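Local coordinates for SusD-like carbohydrate binding protein (Bacteroides vulgatus, PDB 3LEW), which probably binds carbohydrate at the outer membrane of the bacterium, as a SusD-family protein thought to take part in nutrient uptake, at residues A[249-260]-A[338-349]; A[17-26]-A[106-117]. All coordinates share one frame; numbering follows the deposited sequence.

Contact 1 of 2, residues A[249-260]-A[338-349]; sequences VDNKEWIWGHAQ and LGDIVLMRVAEI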
loop_
_atom_site.group_PDB
_atom_site.type_symbol
_atom_site.label_atom_id
_atom_site.label_comp_id
_atom_site.label_asym_id
_atom_site.label_seq_id
_atom_site.Cartn_x
_atom_site.Cartn_y
_atom_site.Cartn_z
ATOM N N VAL A 249 9.524 -10.717 -7.782
ATOM C CA VAL A 249 8.851 -11.523 -6.766
ATOM C C VAL A 249 9.726 -12.677 -6.231
ATOM O O VAL A 249 9.390 -13.270 -5.179
ATOM C CB VAL A 249 7.515 -12.145 -7.293
ATOM C CG1 VAL A 249 6.489 -11.054 -7.614
ATOM C CG2 VAL A 249 7.789 -13.087 -8.474
ATOM N N ASP A 250 10.827 -12.965 -6.918
ATOM C CA ASP A 250 11.759 -13.996 -6.519
ATOM C C ASP A 250 12.433 -13.677 -5.147
ATOM O O ASP A 250 12.955 -14.544 -4.495
ATOM C CB ASP A 250 12.807 -14.287 -7.622
ATOM C CG ASP A 250 12.193 -14.744 -8.977
ATOM O OD1 ASP A 250 11.091 -15.324 -8.975
ATOM O OD2 ASP A 250 12.851 -14.566 -10.070
ATOM N N ASN A 251 12.377 -12.437 -4.687
ATOM C CA ASN A 251 13.000 -12.059 -3.415
ATOM C C ASN A 251 12.362 -12.821 -2.244
ATOM O O ASN A 251 11.116 -12.846 -2.099
ATOM C CB ASN A 251 12.863 -10.540 -3.314
ATOM C CG ASN A 251 13.494 -9.953 -2.103
ATOM O OD1 ASN A 251 13.209 -10.362 -0.984
ATOM N ND2 ASN A 251 14.385 -8.971 -2.316
ATOM N N LYS A 252 13.191 -13.436 -1.385
ATOM C CA LYS A 252 12.668 -14.266 -0.280
ATOM C C LYS A 252 11.937 -13.488 0.817
ATOM O O LYS A 252 11.251 -14.086 1.644
ATOM C CB LYS A 252 13.765 -15.123 0.351
ATOM C CG LYS A 252 14.178 -16.325 -0.527
ATOM C CD LYS A 252 15.451 -17.050 0.015
ATOM C CE LYS A 252 16.703 -16.196 -0.157
ATOM N NZ LYS A 252 17.890 -16.808 0.526
ATOM N N GLU A 253 12.100 -12.177 0.856
ATOM C CA GLU A 253 11.372 -11.393 1.844
ATOM C C GLU A 253 9.977 -11.011 1.359
ATOM O O GLU A 253 9.128 -10.552 2.135
ATOM C CB GLU A 253 12.188 -10.143 2.223
ATOM C CG GLU A 253 11.869 -9.699 3.639
ATOM C CD GLU A 253 12.280 -8.286 3.972
ATOM O OE1 GLU A 253 13.509 -7.984 3.994
ATOM O OE2 GLU A 253 11.376 -7.458 4.221
ATOM N N TRP A 254 9.730 -11.110 0.061
ATOM C CA TRP A 254 8.399 -10.812 -0.472
ATOM C C TRP A 254 7.483 -11.982 -0.164
ATOM O O TRP A 254 7.664 -13.079 -0.674
ATOM C CB TRP A 254 8.402 -10.560 -1.970
ATOM C CG TRP A 254 9.100 -9.352 -2.468
ATOM C CD1 TRP A 254 10.222 -8.735 -1.937
ATOM C CD2 TRP A 254 8.786 -8.636 -3.673
ATOM N NE1 TRP A 254 10.606 -7.673 -2.742
ATOM C CE2 TRP A 254 9.756 -7.601 -3.817
ATOM C CE3 TRP A 254 7.788 -8.778 -4.650
ATOM C CZ2 TRP A 254 9.754 -6.737 -4.899
ATOM C CZ3 TRP A 254 7.803 -7.932 -5.755
ATOM C CH2 TRP A 254 8.784 -6.902 -5.854
ATOM N N ILE A 255 6.470 -11.715 0.644
ATOM C CA ILE A 255 5.413 -12.672 0.939
ATOM C C ILE A 255 4.381 -12.701 -0.178
ATOM O O ILE A 255 3.889 -13.763 -0.538
ATOM C CB ILE A 255 4.731 -12.293 2.258
ATOM C CG1 ILE A 255 5.753 -12.412 3.406
ATOM C CG2 ILE A 255 3.537 -13.192 2.526
ATOM C CD1 ILE A 255 5.231 -11.862 4.740
ATOM N N TRP A 256 4.118 -11.539 -0.771
ATOM C CA TRP A 256 3.056 -11.399 -1.733
ATOM C C TRP A 256 3.432 -10.342 -2.729
ATOM O O TRP A 256 3.870 -9.239 -2.348
ATOM C CB TRP A 256 1.771 -10.975 -0.997
ATOM C CG TRP A 256 0.460 -11.255 -1.663
ATOM C CD1 TRP A 256 0.156 -12.270 -2.535
ATOM C CD2 TRP A 256 -0.789 -10.624 -1.355
ATOM N NE1 TRP A 256 -1.187 -12.275 -2.822
ATOM C CE2 TRP A 256 -1.783 -11.251 -2.144
ATOM C CE3 TRP A 256 -1.158 -9.550 -0.539
ATOM C CZ2 TRP A 256 -3.128 -10.846 -2.119
ATOM C CZ3 TRP A 256 -2.470 -9.159 -0.542
ATOM C CH2 TRP A 256 -3.433 -9.798 -1.327
ATOM N N GLY A 257 3.239 -10.656 -3.996
ATOM C CA GLY A 257 3.527 -9.714 -5.030
ATOM C C GLY A 257 3.039 -10.154 -6.393
ATOM O O GLY A 257 2.669 -11.312 -6.605
ATOM N N HIS A 258 3.064 -9.236 -7.334
ATOM C CA HIS A 258 2.518 -9.459 -8.687
ATOM C C HIS A 258 3.652 -9.461 -9.733
ATOM O O HIS A 258 4.319 -8.442 -9.953
ATOM C CB HIS A 258 1.467 -8.386 -8.986
ATOM C CG HIS A 258 0.830 -8.476 -10.333
ATOM N ND1 HIS A 258 0.103 -9.567 -10.742
ATOM C CD2 HIS A 258 0.779 -7.581 -11.351
ATOM C CE1 HIS A 258 -0.344 -9.349 -11.973
ATOM N NE2 HIS A 258 0.036 -8.149 -12.357
ATOM N N ALA A 259 3.869 -10.591 -10.377
ATOM C CA ALA A 259 4.955 -10.725 -11.371
ATOM C C ALA A 259 4.553 -10.057 -12.687
ATOM O O ALA A 259 3.361 -9.874 -12.990
ATOM C CB ALA A 259 5.282 -12.197 -11.636
ATOM N N GLN A 260 5.577 -9.708 -13.452
ATOM C CA GLN A 260 5.436 -9.040 -14.754
ATOM C C GLN A 260 6.255 -9.710 -15.831
ATOM O O GLN A 260 7.413 -10.111 -15.598
ATOM C CB GLN A 260 5.827 -7.582 -14.588
ATOM C CG GLN A 260 4.822 -6.840 -13.713
ATOM C CD GLN A 260 3.583 -6.524 -14.458
ATOM O OE1 GLN A 260 3.629 -5.623 -15.291
ATOM N NE2 GLN A 260 2.447 -7.221 -14.165
ATOM N N LEU A 338 9.565 -3.761 -17.688
ATOM C CA LEU A 338 9.039 -4.719 -16.732
ATOM C C LEU A 338 9.593 -4.446 -15.345
ATOM O O LEU A 338 10.767 -4.172 -15.168
ATOM C CB LEU A 338 9.419 -6.162 -17.109
ATOM C CG LEU A 338 8.955 -6.689 -18.469
ATOM C CD1 LEU A 338 9.428 -8.161 -18.620
ATOM C CD2 LEU A 338 7.439 -6.588 -18.580
ATOM N N GLY A 339 8.717 -4.566 -14.363
ATOM C CA GLY A 339 9.105 -4.562 -12.944
ATOM C C GLY A 339 7.975 -5.088 -12.122
ATOM O O GLY A 339 6.833 -4.682 -12.321
ATOM N N ASP A 340 8.269 -5.983 -11.165
ATOM C CA ASP A 340 7.224 -6.630 -10.380
ATOM C C ASP A 340 6.746 -5.697 -9.260
ATOM O O ASP A 340 7.475 -4.823 -8.800
ATOM C CB ASP A 340 7.686 -7.969 -9.774
ATOM C CG ASP A 340 8.070 -9.029 -10.828
ATOM O OD1 ASP A 340 7.891 -8.809 -12.067
ATOM O OD2 ASP A 340 8.561 -10.127 -10.404
ATOM N N ILE A 341 5.536 -5.951 -8.797
ATOM C CA ILE A 341 4.875 -5.081 -7.823
ATOM C C ILE A 341 4.798 -5.780 -6.455
ATOM O O ILE A 341 4.083 -6.756 -6.308
ATOM C CB ILE A 341 3.447 -4.732 -8.237
ATOM C CG1 ILE A 341 3.379 -4.203 -9.681
ATOM C CG2 ILE A 341 2.863 -3.682 -7.252
ATOM C CD1 ILE A 341 4.284 -2.994 -9.996
ATOM N N VAL A 342 5.518 -5.251 -5.489
ATOM C CA VAL A 342 5.492 -5.796 -4.111
ATOM C C VAL A 342 4.173 -5.411 -3.396
ATOM O O VAL A 342 3.732 -4.275 -3.485
ATOM C CB VAL A 342 6.729 -5.349 -3.300
ATOM C CG1 VAL A 342 6.756 -3.842 -3.081
ATOM C CG2 VAL A 342 6.761 -6.058 -1.911
ATOM N N LEU A 343 3.552 -6.368 -2.678
ATOM C CA LEU A 343 2.347 -6.100 -1.948
ATOM C C LEU A 343 2.547 -6.328 -0.425
ATOM O O LEU A 343 1.919 -5.659 0.379
ATOM C CB LEU A 343 1.211 -7.007 -2.465
ATOM C CG LEU A 343 0.768 -6.738 -3.930
ATOM C CD1 LEU A 343 -0.192 -7.866 -4.404
ATOM C CD2 LEU A 343 0.150 -5.344 -4.029
HETATM N N MSE A 344 3.439 -7.228 -0.049
HETATM C CA MSE A 344 3.651 -7.536 1.380
HETATM C C MSE A 344 5.008 -8.180 1.568
HETATM O O MSE A 344 5.321 -9.144 0.864
HETATM C CB MSE A 344 2.566 -8.458 1.930
HETATM C CG MSE A 344 2.666 -8.616 3.384
HETATM SE SE MSE A 344 0.988 -9.446 4.079
HETATM C CE MSE A 344 0.938 -10.941 3.107
ATOM N N ARG A 345 5.804 -7.658 2.514
ATOM C CA ARG A 345 7.096 -8.223 2.865
ATOM C C ARG A 345 7.162 -8.600 4.344
ATOM O O ARG A 345 6.419 -8.069 5.194
ATOM C CB ARG A 345 8.203 -7.198 2.601
ATOM C CG ARG A 345 8.242 -6.731 1.213
ATOM C CD ARG A 345 9.536 -5.944 0.976
ATOM N NE ARG A 345 9.537 -4.588 1.525
ATOM C CZ ARG A 345 10.361 -4.116 2.456
ATOM N NH1 ARG A 345 11.274 -4.876 3.064
ATOM N NH2 ARG A 345 10.310 -2.816 2.754
ATOM N N VAL A 346 8.100 -9.477 4.657
ATOM C CA VAL A 346 8.304 -9.887 6.052
ATOM C C VAL A 346 8.634 -8.676 6.965
ATOM O O VAL A 346 8.190 -8.640 8.114
ATOM C CB VAL A 346 9.383 -10.982 6.196
ATOM C CG1 VAL A 346 9.456 -11.472 7.730
ATOM C CG2 VAL A 346 9.081 -12.202 5.257
ATOM N N ALA A 347 9.387 -7.695 6.488
ATOM C CA ALA A 347 9.677 -6.545 7.314
ATOM C C ALA A 347 8.415 -5.874 7.863
ATOM O O ALA A 347 8.438 -5.368 8.987
ATOM C CB ALA A 347 10.537 -5.485 6.541
ATOM N N GLU A 348 7.358 -5.766 7.061
ATOM C CA GLU A 348 6.100 -5.219 7.542
ATOM C C GLU A 348 5.536 -6.032 8.702
ATOM O O GLU A 348 4.916 -5.467 9.611
ATOM C CB GLU A 348 5.080 -5.147 6.393
ATOM C CG GLU A 348 3.732 -4.541 6.822
ATOM C CD GLU A 348 2.591 -4.777 5.845
ATOM O OE1 GLU A 348 2.801 -5.260 4.726
ATOM O OE2 GLU A 348 1.429 -4.493 6.245
ATOM N N ILE A 349 5.703 -7.363 8.647
ATOM C CA ILE A 349 5.193 -8.247 9.712
ATOM C C ILE A 349 5.958 -8.012 10.999
ATOM O O ILE A 349 5.349 -7.960 12.059
ATOM C CB ILE A 349 5.218 -9.737 9.301
ATOM C CG1 ILE A 349 4.551 -9.948 7.922
ATOM C CG2 ILE A 349 4.574 -10.604 10.379
ATOM C CD1 ILE A 349 3.082 -9.369 7.832
#
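W254 lies over V342 in a two-stranded antiparallel sheet, 254-258 against 341-345, broken by two classic beta bulges. The packed part is the middle. W254 CG is anti to the carbonyl carbon (chi1 -67°), which carries the ring across to V342. V342 CB sits 3.5 Å from the centroid of the W254 six-membered ring, almost on its normal, a CH-pi contact. The D340 carbonyl O comes to the ring edge in plane. A CB on G257 would clash with W254 CE3. If W254 were an alanine, V342 CB would probably lose the aromatic face it rests on and a gap would open there. L343, at the bulge, puts CD1 over the W256 ring.

M344 O accepts from I255 N and W256 N, and W256 O accepts from L343 N and M344 N. I255 packs on the selenomethionine M344, CG2 to CE at 3.5 Å. Where helix 346-359 begins, E253 OE2 takes A347 N at 3.0 Å from above the carboxylate plane. The same oxygen is in salt-bridge contact with R345 NH1 at 2.8 Å, though the hydrogen bond is bent and weak. E253 OE1 accepts from M237 N and pairs with R376. R345 also pairs with E401 and E405.

The looser side is the turn from N251 to W254, where K252 is exposed. N251 OD1 accepts from E253 N in an Asx turn. The D340 end, by contrast, is buried and firmly held. D340 OD1 takes Q260 N and pairs with R332, and OD2 uses its anti lone pair for V249 N at 2.9 Å.

Contact 2 of 2, residues A[17-26]-A[106-117]; sequences GKTGDAEKVL and AAEGTQADRNRI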
loop_
_atom_site.group_PDB
_atom_site.type_symbol
_atom_site.label_atom_id
_atom_site.label_comp_id
_atom_site.label_asym_id
_atom_site.label_seq_id
_atom_site.Cartn_x
_atom_site.Cartn_y
_atom_site.Cartn_z
ATOM N N GLY A 17 -18.335 -25.246 -13.221
ATOM C CA GLY A 17 -18.541 -26.682 -13.159
ATOM C C GLY A 17 -17.515 -27.499 -12.382
ATOM O O GLY A 17 -17.879 -28.432 -11.676
ATOM N N LYS A 18 -16.231 -27.187 -12.536
ATOM C CA LYS A 18 -15.165 -27.930 -11.881
ATOM C C LYS A 18 -14.347 -26.957 -11.058
ATOM O O LYS A 18 -14.420 -25.756 -11.262
ATOM C CB LYS A 18 -14.248 -28.594 -12.908
ATOM C CG LYS A 18 -14.966 -29.487 -13.907
ATOM C CD LYS A 18 -13.978 -30.188 -14.814
ATOM C CE LYS A 18 -14.678 -31.137 -15.803
ATOM N NZ LYS A 18 -15.793 -30.402 -16.509
ATOM N N THR A 19 -13.606 -27.481 -10.092
ATOM C CA THR A 19 -12.723 -26.648 -9.284
ATOM C C THR A 19 -11.828 -25.763 -10.156
ATOM O O THR A 19 -11.684 -24.577 -9.871
ATOM C CB THR A 19 -11.873 -27.490 -8.283
ATOM O OG1 THR A 19 -11.203 -28.537 -8.993
ATOM C CG2 THR A 19 -12.782 -28.098 -7.140
ATOM N N GLY A 20 -11.245 -26.321 -11.227
ATOM C CA GLY A 20 -10.386 -25.540 -12.146
ATOM C C GLY A 20 -11.093 -24.298 -12.717
ATOM O O GLY A 20 -10.472 -23.249 -12.942
ATOM N N ASP A 21 -12.401 -24.436 -12.950
ATOM C CA ASP A 21 -13.229 -23.384 -13.536
ATOM C C ASP A 21 -13.393 -22.242 -12.535
ATOM O O ASP A 21 -13.338 -21.074 -12.913
ATOM C CB ASP A 21 -14.648 -23.905 -13.935
ATOM C CG ASP A 21 -14.625 -24.947 -15.016
ATOM O OD1 ASP A 21 -13.870 -24.763 -15.993
ATOM O OD2 ASP A 21 -15.355 -25.973 -14.910
ATOM N N ALA A 22 -13.559 -22.580 -11.252
ATOM C CA ALA A 22 -13.649 -21.576 -10.194
ATOM C C ALA A 22 -12.317 -20.855 -10.059
ATOM O O ALA A 22 -12.255 -19.624 -9.952
ATOM C CB ALA A 22 -14.049 -22.222 -8.881
ATOM N N GLU A 23 -11.236 -21.614 -10.072
ATOM C CA GLU A 23 -9.918 -21.008 -9.970
ATOM C C GLU A 23 -9.661 -20.052 -11.133
ATOM O O GLU A 23 -9.035 -18.983 -10.939
ATOM C CB GLU A 23 -8.846 -22.093 -9.881
ATOM C CG GLU A 23 -7.437 -21.546 -9.834
ATOM C CD GLU A 23 -6.469 -22.496 -9.138
ATOM O OE1 GLU A 23 -6.239 -23.610 -9.621
ATOM O OE2 GLU A 23 -5.904 -22.115 -8.115
ATOM N N LYS A 24 -10.161 -20.374 -12.319
ATOM C CA LYS A 24 -9.960 -19.496 -13.455
ATOM C C LYS A 24 -10.624 -18.145 -13.220
ATOM O O LYS A 24 -10.048 -17.111 -13.537
ATOM C CB LYS A 24 -10.454 -20.106 -14.742
ATOM C CG LYS A 24 -10.085 -19.273 -15.970
ATOM N N VAL A 25 -11.845 -18.148 -12.685
ATOM C CA VAL A 25 -12.500 -16.885 -12.359
ATOM C C VAL A 25 -11.717 -16.065 -11.330
ATOM O O VAL A 25 -11.570 -14.804 -11.431
ATOM C CB VAL A 25 -13.952 -17.100 -11.927
ATOM C CG1 VAL A 25 -14.579 -15.764 -11.470
ATOM C CG2 VAL A 25 -14.747 -17.741 -13.060
ATOM N N LEU A 26 -11.229 -16.739 -10.291
ATOM C CA LEU A 26 -10.410 -16.061 -9.302
ATOM C C LEU A 26 -9.125 -15.486 -9.892
ATOM O O LEU A 26 -8.721 -14.341 -9.546
ATOM C CB LEU A 26 -10.089 -17.006 -8.144
ATOM C CG LEU A 26 -10.052 -16.518 -6.710
ATOM C CD1 LEU A 26 -11.370 -15.720 -6.410
ATOM C CD2 LEU A 26 -9.935 -17.755 -5.793
ATOM N N ALA A 106 -20.370 -26.694 -5.153
ATOM C CA ALA A 106 -20.883 -27.617 -6.151
ATOM C C ALA A 106 -19.805 -28.042 -7.174
ATOM O O ALA A 106 -20.095 -28.803 -8.056
ATOM C CB ALA A 106 -22.092 -26.970 -6.893
ATOM N N ALA A 107 -18.582 -27.517 -7.068
ATOM C CA ALA A 107 -17.562 -27.734 -8.107
ATOM C C ALA A 107 -17.042 -29.184 -8.070
ATOM O O ALA A 107 -16.668 -29.671 -7.014
ATOM C CB ALA A 107 -16.410 -26.750 -7.917
ATOM N N GLU A 108 -17.016 -29.857 -9.211
ATOM C CA GLU A 108 -16.421 -31.209 -9.310
ATOM C C GLU A 108 -14.903 -31.143 -9.078
ATOM O O GLU A 108 -14.221 -30.306 -9.670
ATOM C CB GLU A 108 -16.717 -31.825 -10.676
ATOM C CG GLU A 108 -15.960 -33.126 -10.947
ATOM C CD GLU A 108 -16.238 -33.700 -12.332
ATOM O OE1 GLU A 108 -17.291 -33.352 -12.925
ATOM O OE2 GLU A 108 -15.416 -34.520 -12.820
ATOM N N GLY A 109 -14.393 -32.015 -8.217
ATOM C CA GLY A 109 -12.988 -32.002 -7.830
ATOM C C GLY A 109 -12.833 -32.613 -6.460
ATOM O O GLY A 109 -13.748 -33.285 -5.972
ATOM N N THR A 110 -11.686 -32.378 -5.837
ATOM C CA THR A 110 -11.412 -32.849 -4.489
ATOM C C THR A 110 -11.966 -31.878 -3.447
ATOM O O THR A 110 -12.059 -30.665 -3.673
ATOM C CB THR A 110 -9.935 -33.060 -4.225
ATOM O OG1 THR A 110 -9.222 -31.804 -4.243
ATOM C CG2 THR A 110 -9.324 -34.053 -5.289
ATOM N N GLN A 111 -12.281 -32.404 -2.278
ATOM C CA GLN A 111 -12.708 -31.550 -1.179
ATOM C C GLN A 111 -11.571 -30.637 -0.747
ATOM O O GLN A 111 -11.813 -29.465 -0.379
ATOM C CB GLN A 111 -13.221 -32.370 0.009
ATOM C CG GLN A 111 -13.865 -31.533 1.101
ATOM C CD GLN A 111 -15.067 -30.817 0.600
ATOM O OE1 GLN A 111 -15.929 -31.433 -0.033
ATOM N NE2 GLN A 111 -15.182 -29.519 0.917
ATOM N N ALA A 112 -10.333 -31.138 -0.802
ATOM C CA ALA A 112 -9.157 -30.285 -0.548
ATOM C C ALA A 112 -9.143 -29.044 -1.435
ATOM O O ALA A 112 -8.985 -27.915 -0.938
ATOM C CB ALA A 112 -7.856 -31.070 -0.741
ATOM N N ASP A 113 -9.319 -29.244 -2.737
ATOM C CA ASP A 113 -9.349 -28.117 -3.676
ATOM C C ASP A 113 -10.550 -27.205 -3.464
ATOM O O ASP A 113 -10.393 -25.995 -3.488
ATOM C CB ASP A 113 -9.294 -28.593 -5.110
ATOM C CG ASP A 113 -7.912 -29.135 -5.474
ATOM O OD1 ASP A 113 -6.934 -28.765 -4.771
ATOM O OD2 ASP A 113 -7.804 -29.874 -6.478
ATOM N N ARG A 114 -11.724 -27.776 -3.189
ATOM C CA ARG A 114 -12.848 -26.910 -2.874
ATOM C C ARG A 114 -12.543 -26.038 -1.659
ATOM O O ARG A 114 -12.833 -24.828 -1.672
ATOM C CB ARG A 114 -14.149 -27.691 -2.665
ATOM C CG ARG A 114 -14.829 -28.176 -3.963
ATOM C CD ARG A 114 -16.219 -28.804 -3.739
ATOM N NE ARG A 114 -16.101 -30.045 -3.008
ATOM C CZ ARG A 114 -15.803 -31.221 -3.571
ATOM N NH1 ARG A 114 -15.657 -31.341 -4.884
ATOM N NH2 ARG A 114 -15.660 -32.293 -2.818
ATOM N N ASN A 115 -12.008 -26.626 -0.585
ATOM C CA ASN A 115 -11.722 -25.822 0.621
ATOM C C ASN A 115 -10.720 -24.719 0.344
ATOM O O ASN A 115 -10.923 -23.557 0.728
ATOM C CB ASN A 115 -11.193 -26.692 1.773
ATOM C CG ASN A 115 -12.216 -27.655 2.336
ATOM O OD1 ASN A 115 -13.412 -27.606 2.046
ATOM N ND2 ASN A 115 -11.717 -28.579 3.162
ATOM N N ARG A 116 -9.627 -25.073 -0.334
ATOM C CA ARG A 116 -8.527 -24.152 -0.577
ATOM C C ARG A 116 -8.941 -23.000 -1.488
ATOM O O ARG A 116 -8.593 -21.836 -1.210
ATOM C CB ARG A 116 -7.342 -24.923 -1.148
ATOM C CG ARG A 116 -6.101 -24.102 -1.361
ATOM C CD ARG A 116 -6.000 -23.602 -2.790
ATOM N NE ARG A 116 -5.945 -24.686 -3.759
ATOM C CZ ARG A 116 -5.997 -24.521 -5.074
ATOM N NH1 ARG A 116 -6.078 -23.307 -5.612
ATOM N NH2 ARG A 116 -5.947 -25.595 -5.858
ATOM N N ILE A 117 -9.691 -23.316 -2.552
ATOM C CA ILE A 117 -10.211 -22.303 -3.468
ATOM C C ILE A 117 -11.217 -21.358 -2.762
ATOM O O ILE A 117 -11.132 -20.116 -2.892
ATOM C CB ILE A 117 -10.820 -22.918 -4.732
ATOM C CG1 ILE A 117 -9.714 -23.602 -5.560
ATOM C CG2 ILE A 117 -11.514 -21.832 -5.600
ATOM C CD1 ILE A 117 -10.227 -24.496 -6.630
HETATM O O HOH W 1 -18.448 -31.190 -14.636
HETATM O O HOH W 2 -10.038 -30.679 -7.694
#
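The R116 guanidinium meets E23 at its edge: NH1 reaches E23 OE2 at 2.8 Å in a salt bridge. This joins two nearly parallel helices, 19-35 and 111-135, packed near their N-terminal ends. Over one face of the R116 guanidinium lies CG1 of its neighbour I117. The bond is in the guanidinium plane, but it meets the carboxylate from above, and the two planes are 38° apart. The R116 chain leaves with CG anti to the backbone N (chi1 -176°), then bends at chi2 and chi3 to bring NH1 to E23. K199 is a second partner of E23 OE2. A weak, long bridge from R116 NH2 to D113 OD1 extends the network.

The R114 guanidinium has T110 O over one face and Q111 OE1 at its edge. NE and NH2 both grip that one oxygen, side-on. NH1 turns to the loop and bonds A107 O and G109 O. This holds the loop before the helix against R114, whose CG also touches T19 CG2 at 3.8 Å.

Between the helices, I117 is a knob in a hole formed by T19, A22, E23 and L26. Its CD1 comes 3.6 Å from T19 O. The axes of the short helical segments 19-26 and 111-117 approach to 10.3 Å at an angle of 18°. V100 and I104 also touch I117.

Ahead of the helices the backbones make a single bridge. E108 N bonds G17 O at 3.0 Å, and T19 N bonds E108 O at 2.9 Å. A CB on G109 would clash with T19 CG2 and jam against E108 O. T110 is the N-cap of its helix, with OG1 accepting from D113 N. One water joins T19 OG1, T110 N and D113 OD2, the last at 2.7 Å.

Contact 1 and contact 2 do not touch. Their centres are 26 Å apart and their nearest atoms about 10 Å apart. Contact 2 lies toward the periphery, its centre 30 Å from that of the chain. Contact 1 is more central, at 12 Å, and mostly buried. The two follow in series along the chain. Helix 19-35 links them in space: its first turns belong to contact 2, while farther along W30 touches L343, and M34 touches H258 and I341 of contact 1. E35 also accepts from Q260 NE2. No carbohydrate is seen at either contact, and neither is known to form part of a binding site.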